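Local atomic coordinates of Xaa-Pro Dipeptidase (Alteromonas macleodii, PDB entry 2QS8), a protein that probably cleaves dipeptides, or the last peptide bond of short peptides, as a metal-dependent carboxypeptidase or Xaa-Pro dipeptidase of the amidohydrolase superfamily. Residues A[216-221]-A[243-248]; A[255-260]-A[303-308]; A[263-268]-A[317-322]. One frame throughout, in Å; residues are numbered along the deposited sequence.

All three contacts belong to the TIM barrel. Contact 1 joins helices 215-227 and 239-248. Contact 3 joins helix 261-270 to the end of helix 299-319, and contact 2 joins loop 255-260 to the same long helix nearer its start. Contacts 2 and 3 have centres about 16 Å apart and meet where SE of the selenomethionine Met-259 lies 3.6 Å from Met-264 CG. Contacts 1 and 3 touch through Ile-246 CD1 and Met-267 CG, 3.4 Å apart. A salt bridge of 2.8 Å from Lys-243 NZ to Asp-260 OD2 ties contact 1 to contact 2. Contact 2 lies beside the ligand pocket: His-255 touches the bound methionine.

Contact 1. Residues A[216-221]-A[243-248]; sequences EEVDAV and KRAIKA
Val-218 brings both of its methyl groups to the helix segment 243-248. The apolar packing comes first. Val-218 CG2 settles over the backbone of the other helix, 3.8 Å from Ala-245 CA. Val-218 CG2 also lies 3.9 Å from Ala-248 CB, so it sits between two alanines about one turn apart. CG1 is placed between the backbone N and the carbonyl carbon of its own residue (chi1 60°). From there it meets Arg-244, with 3.6 Å between Val-218 CG1 and Arg-244 O. The axes of the two segments come to 9.0 Å at a crossing angle of -41°, which the small alanines probably help to allow.

Polar groups border this packing. Asp-219 OD1 lies 3.3 Å from Ala-248 CB, which is contact with a methyl group and not a bond. OD1 instead accepts a hydrogen bond from Gln-215 NE2. That amide nitrogen also bonds to Arg-244 O, so Gln-215 links the two helices from just before segment 216-221. The extended chain of Arg-244 leads away: NH1 hydrogen-bonds Phe-213 O, and NH2 forms a salt bridge with Asp-227 of the second subunit.

The helices follow successive parallel strands, 192-196 and 231-236, in the beta-alpha repeat of the TIM barrel. Ala-220 and Val-221 pack on helix 175-188. Ile-246 packs on helix 261-270.

Contact 2. Residues A[255-260]-A[303-308]; sequences HGTFMD and ASVGPQ
Thr-257 and Val-305 cross at about a right angle. Thr-257 OG1 is 3.2 Å from Val-305 CG1, a close contact with a methyl group. Thr-257 CG2 rests 3.4 Å from Val-305 O and also touches Gln-308 CB. Gln-308 sends CG anti to its own backbone N (chi1 180°), and Gln-308 CG comes within 3.2 Å of Thr-257 O.

Phe-258 completes the first shell. Its ring meets Val-305 through Phe-258 CE2, 3.9 Å from Val-305 CG2. Ser-304 OG lies at the ring edge, near its plane, 3.9 Å from Phe-258 CZ. CD1 and CE1 of the ring meet Gln-308 CG obliquely. One face is covered within its own segment by Thr-257 CG2, 3.6 Å above the ring centre. With an alanine in place of this phenylalanine, a gap is likely to open beside Val-305 CG2, and the Thr-257 methyl would lose the ring that covers one side of it.

A type I beta turn from Gly-256 to Met-259 sets these two side chains next to each other. It is closed by a hydrogen bond from Met-259 N to Gly-256 O, 3.0 Å. The turn lies in the loop after strand 252-253, at the active-site end of the TIM barrel.

Further out, Thr-257 OG1 bonds to ND1 of His-237, a residue of the methionine pocket. The side chain of Val-305 itself comes to about 4 Å from the bound methionine. His-255 touches that ligand, and its ND1 bonds to Thr-277 OG1. Thr-312 OG1 hydrogen-bonds Thr-257 O, which ties the loop to helix 299-319, and also holds Gln-308 NE2 of its own helix.

Contact 3. Residues A[263-268]-A[317-322]; sequences AMDLMI and YEKGVK
The torsions of Lys-319 bring it to Asp-265. Lys-319 CG is anti to the backbone N (chi1 -175°), and the bend at chi2 (75°) carries the chain across Ile-268 toward the aspartate. A long salt bridge results, 3.7 Å from Asp-265 OD1 to Lys-319 NZ. Asp-265 OD1 also lies 3.2 Å from Lys-319 CE.

A Schellman motif ends helix 299-319 here. Gly-320 takes a positive phi of 95°, and the chain turns to place Val-321 against helix 261-270 of the TIM barrel. The two methyls of Val-321 meet different partners. Val-321 CG1 lies 3.9 Å from Met-267 CE, the methyl of a selenomethionine. Val-321 CG2 packs on Met-264 CB and lies 4.1 Å from Ile-268 CG1. Ile-268 CD1 reaches the helix end itself, 3.5 Å from Lys-319 O. The side chains of Met-264, also a selenomethionine, and Lys-319 cross at about a right angle, with SE against CB.

Met-267 and Val-321 also pack on Tyr-274 of strand 273-275. One water joins the segments, accepting from Lys-322 N at 2.8 Å and donating weakly to Met-267 O.

Contact 1. Residues A[216-221]-A[243-248]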
loop_
_atom_site.group_PDB
_atom_site.type_symbol
_atom_site.label_atom_id
_atom_site.label_comp_id
_atom_site.label_asym_id
_atom_site.label_seq_id
_atom_site.Cartn_x
_atom_site.Cartn_y
_atom_site.Cartn_z
ATOM N N GLU A 216 -0.854 -7.089 -14.422
ATOM C CA GLU A 216 -0.973 -5.732 -13.889
ATOM C C GLU A 216 0.399 -5.186 -13.452
ATOM O O GLU A 216 0.717 -4.022 -13.688
ATOM C CB GLU A 216 -1.932 -5.736 -12.699
ATOM C CG GLU A 216 -1.995 -4.443 -11.905
ATOM C CD GLU A 216 -2.914 -4.558 -10.683
ATOM O OE1 GLU A 216 -2.760 -5.521 -9.900
ATOM O OE2 GLU A 216 -3.790 -3.684 -10.502
ATOM N N GLU A 217 1.206 -6.025 -12.817
ATOM C CA GLU A 217 2.518 -5.601 -12.362
ATOM C C GLU A 217 3.495 -5.332 -13.516
ATOM O O GLU A 217 4.208 -4.332 -13.496
ATOM C CB GLU A 217 3.117 -6.634 -11.391
ATOM C CG GLU A 217 2.317 -6.824 -10.098
ATOM C CD GLU A 217 2.850 -7.951 -9.214
ATOM O OE1 GLU A 217 3.312 -8.984 -9.736
ATOM O OE2 GLU A 217 2.782 -7.810 -7.980
ATOM N N VAL A 218 3.535 -6.200 -14.521
ATOM C CA VAL A 218 4.455 -5.961 -15.623
ATOM C C VAL A 218 3.957 -4.819 -16.506
ATOM O O VAL A 218 4.760 -4.100 -17.096
ATOM C CB VAL A 218 4.735 -7.255 -16.462
ATOM C CG1 VAL A 218 3.455 -7.813 -17.059
ATOM C CG2 VAL A 218 5.737 -6.941 -17.554
ATOM N N ASP A 219 2.643 -4.629 -16.588
ATOM C CA ASP A 219 2.114 -3.507 -17.368
ATOM C C ASP A 219 2.628 -2.231 -16.684
ATOM O O ASP A 219 3.053 -1.283 -17.345
ATOM C CB ASP A 219 0.571 -3.482 -17.377
ATOM C CG ASP A 219 -0.040 -4.531 -18.307
ATOM O OD1 ASP A 219 0.677 -5.034 -19.191
ATOM O OD2 ASP A 219 -1.241 -4.848 -18.163
ATOM N N ALA A 220 2.587 -2.231 -15.349
ATOM C CA ALA A 220 3.041 -1.090 -14.562
ATOM C C ALA A 220 4.518 -0.793 -14.809
ATOM O O ALA A 220 4.927 0.358 -14.767
ATOM C CB ALA A 220 2.797 -1.335 -13.073
ATOM N N VAL A 221 5.305 -1.838 -15.069
ATOM C CA VAL A 221 6.727 -1.677 -15.343
ATOM C C VAL A 221 6.904 -0.891 -16.641
ATOM O O VAL A 221 7.664 0.075 -16.696
ATOM C CB VAL A 221 7.447 -3.050 -15.513
ATOM C CG1 VAL A 221 8.876 -2.841 -15.969
ATOM C CG2 VAL A 221 7.416 -3.832 -14.214
ATOM N N LYS A 243 5.247 -14.215 -21.974
ATOM C CA LYS A 243 4.154 -13.615 -22.748
ATOM C C LYS A 243 3.475 -12.421 -22.060
ATOM O O LYS A 243 3.023 -11.482 -22.726
ATOM C CB LYS A 243 3.133 -14.695 -23.116
ATOM C CG LYS A 243 3.716 -15.707 -24.102
ATOM C CD LYS A 243 2.728 -16.746 -24.586
ATOM C CE LYS A 243 2.388 -17.749 -23.515
ATOM N NZ LYS A 243 1.873 -19.010 -24.117
ATOM N N ARG A 244 3.412 -12.438 -20.731
ATOM C CA ARG A 244 2.808 -11.316 -20.017
ATOM C C ARG A 244 3.659 -10.079 -20.309
ATOM O O ARG A 244 3.139 -8.978 -20.465
ATOM C CB ARG A 244 2.772 -11.581 -18.506
ATOM C CG ARG A 244 1.902 -12.755 -18.096
ATOM C CD ARG A 244 1.778 -12.899 -16.576
ATOM N NE ARG A 244 0.938 -14.041 -16.216
ATOM C CZ ARG A 244 0.705 -14.455 -14.969
ATOM N NH1 ARG A 244 1.251 -13.829 -13.929
ATOM N NH2 ARG A 244 -0.090 -15.495 -14.757
ATOM N N ALA A 245 4.969 -10.286 -20.399
ATOM C CA ALA A 245 5.908 -9.204 -20.661
ATOM C C ALA A 245 5.898 -8.760 -22.124
ATOM O O ALA A 245 5.968 -7.567 -22.408
ATOM C CB ALA A 245 7.322 -9.623 -20.246
ATOM N N ILE A 246 5.826 -9.722 -23.043
ATOM C CA ILE A 246 5.799 -9.407 -24.465
ATOM C C ILE A 246 4.549 -8.592 -24.759
ATOM O O ILE A 246 4.613 -7.567 -25.430
ATOM C CB ILE A 246 5.792 -10.688 -25.313
ATOM C CG1 ILE A 246 7.064 -11.484 -25.036
ATOM C CG2 ILE A 246 5.708 -10.341 -26.797
ATOM C CD1 ILE A 246 7.048 -12.890 -25.577
ATOM N N LYS A 247 3.414 -9.048 -24.247
ATOM C CA LYS A 247 2.161 -8.336 -24.458
ATOM C C LYS A 247 2.165 -6.967 -23.784
ATOM O O LYS A 247 1.471 -6.057 -24.225
ATOM C CB LYS A 247 0.982 -9.159 -23.935
ATOM C CG LYS A 247 0.614 -10.336 -24.834
ATOM C CD LYS A 247 -0.674 -11.036 -24.399
ATOM C CE LYS A 247 -0.487 -11.882 -23.161
ATOM N NZ LYS A 247 -1.742 -12.626 -22.855
ATOM N N ALA A 248 2.945 -6.819 -22.712
ATOM C CA ALA A 248 2.994 -5.542 -22.001
ATOM C C ALA A 248 3.780 -4.503 -22.795
ATOM O O ALA A 248 3.606 -3.299 -22.597
ATOM C CB ALA A 248 3.609 -5.720 -20.608
#

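Contact 2. Residues A[255-260]-A[303-308]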
loop_
_atom_site.group_PDB
_atom_site.type_symbol
_atom_site.label_atom_id
_atom_site.label_comp_id
_atom_site.label_asym_id
_atom_site.label_seq_id
_atom_site.Cartn_x
_atom_site.Cartn_y
_atom_site.Cartn_z
ATOM N N HIS A 255 17.243 -14.765 -22.535
ATOM C CA HIS A 255 17.179 -16.226 -22.396
ATOM C C HIS A 255 16.001 -16.920 -23.113
ATOM O O HIS A 255 16.214 -17.799 -23.950
ATOM C CB HIS A 255 17.161 -16.614 -20.911
ATOM C CG HIS A 255 18.050 -15.772 -20.052
ATOM N ND1 HIS A 255 19.385 -15.576 -20.327
ATOM C CD2 HIS A 255 17.794 -15.065 -18.929
ATOM C CE1 HIS A 255 19.913 -14.784 -19.409
ATOM N NE2 HIS A 255 18.966 -14.460 -18.550
ATOM N N GLY A 256 14.773 -16.529 -22.764
ATOM C CA GLY A 256 13.574 -17.102 -23.367
ATOM C C GLY A 256 13.615 -18.602 -23.604
ATOM O O GLY A 256 13.085 -19.103 -24.600
ATOM N N THR A 257 14.221 -19.319 -22.664
ATOM C CA THR A 257 14.407 -20.760 -22.746
ATOM C C THR A 257 13.231 -21.607 -23.226
ATOM O O THR A 257 13.399 -22.431 -24.115
ATOM C CB THR A 257 14.898 -21.298 -21.388
ATOM O OG1 THR A 257 16.070 -20.576 -21.002
ATOM C CG2 THR A 257 15.215 -22.790 -21.467
ATOM N N PHE A 258 12.051 -21.422 -22.648
ATOM C CA PHE A 258 10.897 -22.226 -23.048
ATOM C C PHE A 258 9.897 -21.440 -23.888
ATOM O O PHE A 258 8.677 -21.622 -23.799
ATOM C CB PHE A 258 10.239 -22.821 -21.808
ATOM C CG PHE A 258 11.197 -23.588 -20.942
ATOM C CD1 PHE A 258 11.788 -24.765 -21.404
ATOM C CD2 PHE A 258 11.555 -23.108 -19.687
ATOM C CE1 PHE A 258 12.722 -25.441 -20.628
ATOM C CE2 PHE A 258 12.483 -23.772 -18.911
ATOM C CZ PHE A 258 13.070 -24.940 -19.376
HETATM N N MSE A 259 10.444 -20.562 -24.716
HETATM C CA MSE A 259 9.647 -19.743 -25.602
HETATM C C MSE A 259 8.802 -20.658 -26.489
HETATM O O MSE A 259 9.332 -21.594 -27.083
HETATM C CB MSE A 259 10.583 -18.924 -26.462
HETATM C CG MSE A 259 9.895 -17.932 -27.332
HETATM SE SE MSE A 259 11.275 -17.249 -28.512
HETATM C CE MSE A 259 12.600 -16.455 -27.269
ATOM N N ASP A 260 7.496 -20.410 -26.570
ATOM C CA ASP A 260 6.634 -21.251 -27.411
ATOM C C ASP A 260 6.237 -20.563 -28.719
ATOM O O ASP A 260 6.630 -19.427 -28.966
ATOM C CB ASP A 260 5.375 -21.696 -26.641
ATOM C CG ASP A 260 4.571 -20.540 -26.099
ATOM O OD1 ASP A 260 4.820 -19.390 -26.496
ATOM O OD2 ASP A 260 3.672 -20.790 -25.273
ATOM N N ALA A 303 20.397 -27.869 -15.043
ATOM C CA ALA A 303 20.402 -29.027 -15.929
ATOM C C ALA A 303 19.227 -28.982 -16.903
ATOM O O ALA A 303 19.332 -29.451 -18.036
ATOM C CB ALA A 303 20.348 -30.302 -15.113
ATOM N N SER A 304 18.113 -28.411 -16.455
ATOM C CA SER A 304 16.912 -28.296 -17.273
ATOM C C SER A 304 16.936 -27.138 -18.278
ATOM O O SER A 304 16.770 -27.341 -19.484
ATOM C CB SER A 304 15.693 -28.143 -16.369
ATOM O OG SER A 304 14.576 -27.667 -17.102
ATOM N N VAL A 305 17.141 -25.928 -17.772
ATOM C CA VAL A 305 17.150 -24.727 -18.599
ATOM C C VAL A 305 18.312 -24.612 -19.577
ATOM O O VAL A 305 18.106 -24.438 -20.776
ATOM C CB VAL A 305 17.120 -23.445 -17.713
ATOM C CG1 VAL A 305 17.254 -22.201 -18.576
ATOM C CG2 VAL A 305 15.823 -23.388 -16.926
ATOM N N GLY A 306 19.534 -24.705 -19.069
ATOM C CA GLY A 306 20.704 -24.579 -19.924
ATOM C C GLY A 306 20.743 -25.231 -21.311
ATOM O O GLY A 306 21.047 -24.554 -22.291
ATOM N N PRO A 307 20.457 -26.538 -21.430
ATOM C CA PRO A 307 20.482 -27.249 -22.718
ATOM C C PRO A 307 19.464 -26.811 -23.771
ATOM O O PRO A 307 19.698 -26.969 -24.967
ATOM C CB PRO A 307 20.268 -28.711 -22.316
ATOM C CG PRO A 307 20.691 -28.760 -20.864
ATOM C CD PRO A 307 20.152 -27.467 -20.329
ATOM N N GLN A 308 18.340 -26.264 -23.320
ATOM C CA GLN A 308 17.266 -25.838 -24.213
ATOM C C GLN A 308 17.479 -24.520 -24.960
ATOM O O GLN A 308 16.881 -24.305 -26.008
ATOM C CB GLN A 308 15.956 -25.768 -23.423
ATOM C CG GLN A 308 14.731 -25.331 -24.220
ATOM C CD GLN A 308 14.415 -26.263 -25.374
ATOM O OE1 GLN A 308 14.326 -27.478 -25.194
ATOM N NE2 GLN A 308 14.234 -25.699 -26.567
#

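Contact 3. Residues A[263-268]-A[317-322]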
loop_
_atom_site.group_PDB
_atom_site.type_symbol
_atom_site.label_atom_id
_atom_site.label_comp_id
_atom_site.label_asym_id
_atom_site.label_seq_id
_atom_site.Cartn_x
_atom_site.Cartn_y
_atom_site.Cartn_z
ATOM N N ALA A 263 4.436 -17.228 -28.170
ATOM C CA ALA A 263 5.321 -16.174 -27.703
ATOM C C ALA A 263 6.127 -15.617 -28.867
ATOM O O ALA A 263 6.369 -14.421 -28.933
ATOM C CB ALA A 263 6.257 -16.704 -26.624
HETATM N N MSE A 264 6.529 -16.492 -29.783
HETATM C CA MSE A 264 7.301 -16.076 -30.935
HETATM C C MSE A 264 6.537 -15.132 -31.842
HETATM O O MSE A 264 7.074 -14.108 -32.245
HETATM C CB MSE A 264 7.770 -17.296 -31.704
HETATM C CG MSE A 264 8.736 -18.130 -30.896
HETATM SE SE MSE A 264 9.668 -19.511 -31.959
HETATM C CE MSE A 264 8.454 -21.018 -31.818
ATOM N N ASP A 265 5.285 -15.459 -32.151
ATOM C CA ASP A 265 4.481 -14.584 -32.994
ATOM C C ASP A 265 4.199 -13.268 -32.267
ATOM O O ASP A 265 4.144 -12.205 -32.883
ATOM C CB ASP A 265 3.165 -15.259 -33.388
ATOM C CG ASP A 265 3.371 -16.417 -34.356
ATOM O OD1 ASP A 265 4.190 -16.268 -35.285
ATOM O OD2 ASP A 265 2.711 -17.467 -34.203
ATOM N N LEU A 266 4.011 -13.339 -30.957
ATOM C CA LEU A 266 3.766 -12.129 -30.187
ATOM C C LEU A 266 4.986 -11.223 -30.274
ATOM O O LEU A 266 4.856 -10.022 -30.469
ATOM C CB LEU A 266 3.469 -12.472 -28.726
ATOM C CG LEU A 266 2.052 -12.980 -28.455
ATOM C CD1 LEU A 266 1.950 -13.492 -27.031
ATOM C CD2 LEU A 266 1.050 -11.848 -28.694
HETATM N N MSE A 267 6.178 -11.796 -30.140
HETATM C CA MSE A 267 7.394 -10.997 -30.215
HETATM C C MSE A 267 7.592 -10.364 -31.583
HETATM O O MSE A 267 8.088 -9.243 -31.691
HETATM C CB MSE A 267 8.602 -11.850 -29.862
HETATM C CG MSE A 267 8.731 -12.101 -28.384
HETATM SE SE MSE A 267 10.310 -13.207 -28.069
HETATM C CE MSE A 267 11.730 -11.834 -28.174
ATOM N N ILE A 268 7.190 -11.084 -32.624
ATOM C CA ILE A 268 7.306 -10.572 -33.977
ATOM C C ILE A 268 6.316 -9.425 -34.175
ATOM O O ILE A 268 6.653 -8.396 -34.748
ATOM C CB ILE A 268 7.015 -11.674 -35.011
ATOM C CG1 ILE A 268 8.098 -12.750 -34.920
ATOM C CG2 ILE A 268 6.975 -11.083 -36.413
ATOM C CD1 ILE A 268 7.821 -13.971 -35.755
ATOM N N TYR A 317 15.175 -17.950 -34.482
ATOM C CA TYR A 317 15.823 -17.379 -35.654
ATOM C C TYR A 317 15.087 -17.719 -36.945
ATOM O O TYR A 317 14.764 -16.832 -37.727
ATOM C CB TYR A 317 17.269 -17.858 -35.768
ATOM C CG TYR A 317 17.926 -17.407 -37.047
ATOM C CD1 TYR A 317 18.184 -16.060 -37.280
ATOM C CD2 TYR A 317 18.247 -18.325 -38.046
ATOM C CE1 TYR A 317 18.746 -15.633 -38.481
ATOM C CE2 TYR A 317 18.805 -17.912 -39.251
ATOM C CZ TYR A 317 19.051 -16.567 -39.463
ATOM O OH TYR A 317 19.586 -16.149 -40.663
ATOM N N GLU A 318 14.828 -19.001 -37.170
ATOM C CA GLU A 318 14.139 -19.420 -38.385
ATOM C C GLU A 318 12.744 -18.797 -38.478
ATOM O O GLU A 318 12.307 -18.395 -39.552
ATOM C CB GLU A 318 14.047 -20.944 -38.433
ATOM C CG GLU A 318 15.389 -21.633 -38.226
ATOM C CD GLU A 318 15.298 -23.149 -38.312
ATOM O OE1 GLU A 318 14.279 -23.720 -37.860
ATOM O OE2 GLU A 318 16.256 -23.772 -38.814
ATOM N N LYS A 319 12.056 -18.703 -37.344
ATOM C CA LYS A 319 10.718 -18.119 -37.301
ATOM C C LYS A 319 10.739 -16.623 -37.633
ATOM O O LYS A 319 9.698 -16.029 -37.921
ATOM C CB LYS A 319 10.102 -18.325 -35.921
ATOM C CG LYS A 319 8.662 -17.871 -35.805
ATOM C CD LYS A 319 7.718 -18.842 -36.496
ATOM C CE LYS A 319 6.263 -18.440 -36.293
ATOM N NZ LYS A 319 5.335 -19.457 -36.864
ATOM N N GLY A 320 11.918 -16.010 -37.573
ATOM C CA GLY A 320 12.023 -14.598 -37.892
ATOM C C GLY A 320 11.965 -13.623 -36.729
ATOM O O GLY A 320 11.744 -12.428 -36.936
ATOM N N VAL A 321 12.153 -14.120 -35.508
ATOM C CA VAL A 321 12.144 -13.279 -34.317
ATOM C C VAL A 321 13.383 -12.382 -34.320
ATOM O O VAL A 321 14.484 -12.841 -34.613
ATOM C CB VAL A 321 12.155 -14.140 -33.033
ATOM C CG1 VAL A 321 12.316 -13.257 -31.805
ATOM C CG2 VAL A 321 10.879 -14.949 -32.940
ATOM N N LYS A 322 13.212 -11.106 -33.996
ATOM C CA LYS A 322 14.345 -10.191 -33.963
ATOM C C LYS A 322 15.331 -10.654 -32.892
ATOM O O LYS A 322 14.931 -11.051 -31.792
ATOM C CB LYS A 322 13.868 -8.769 -33.680
ATOM C CG LYS A 322 12.921 -8.241 -34.741
ATOM C CD LYS A 322 12.142 -7.046 -34.229
ATOM C CE LYS A 322 12.988 -5.803 -34.211
ATOM N NZ LYS A 322 13.264 -5.380 -35.611
HETATM O O HOH W 1 10.849 -9.871 -33.054
#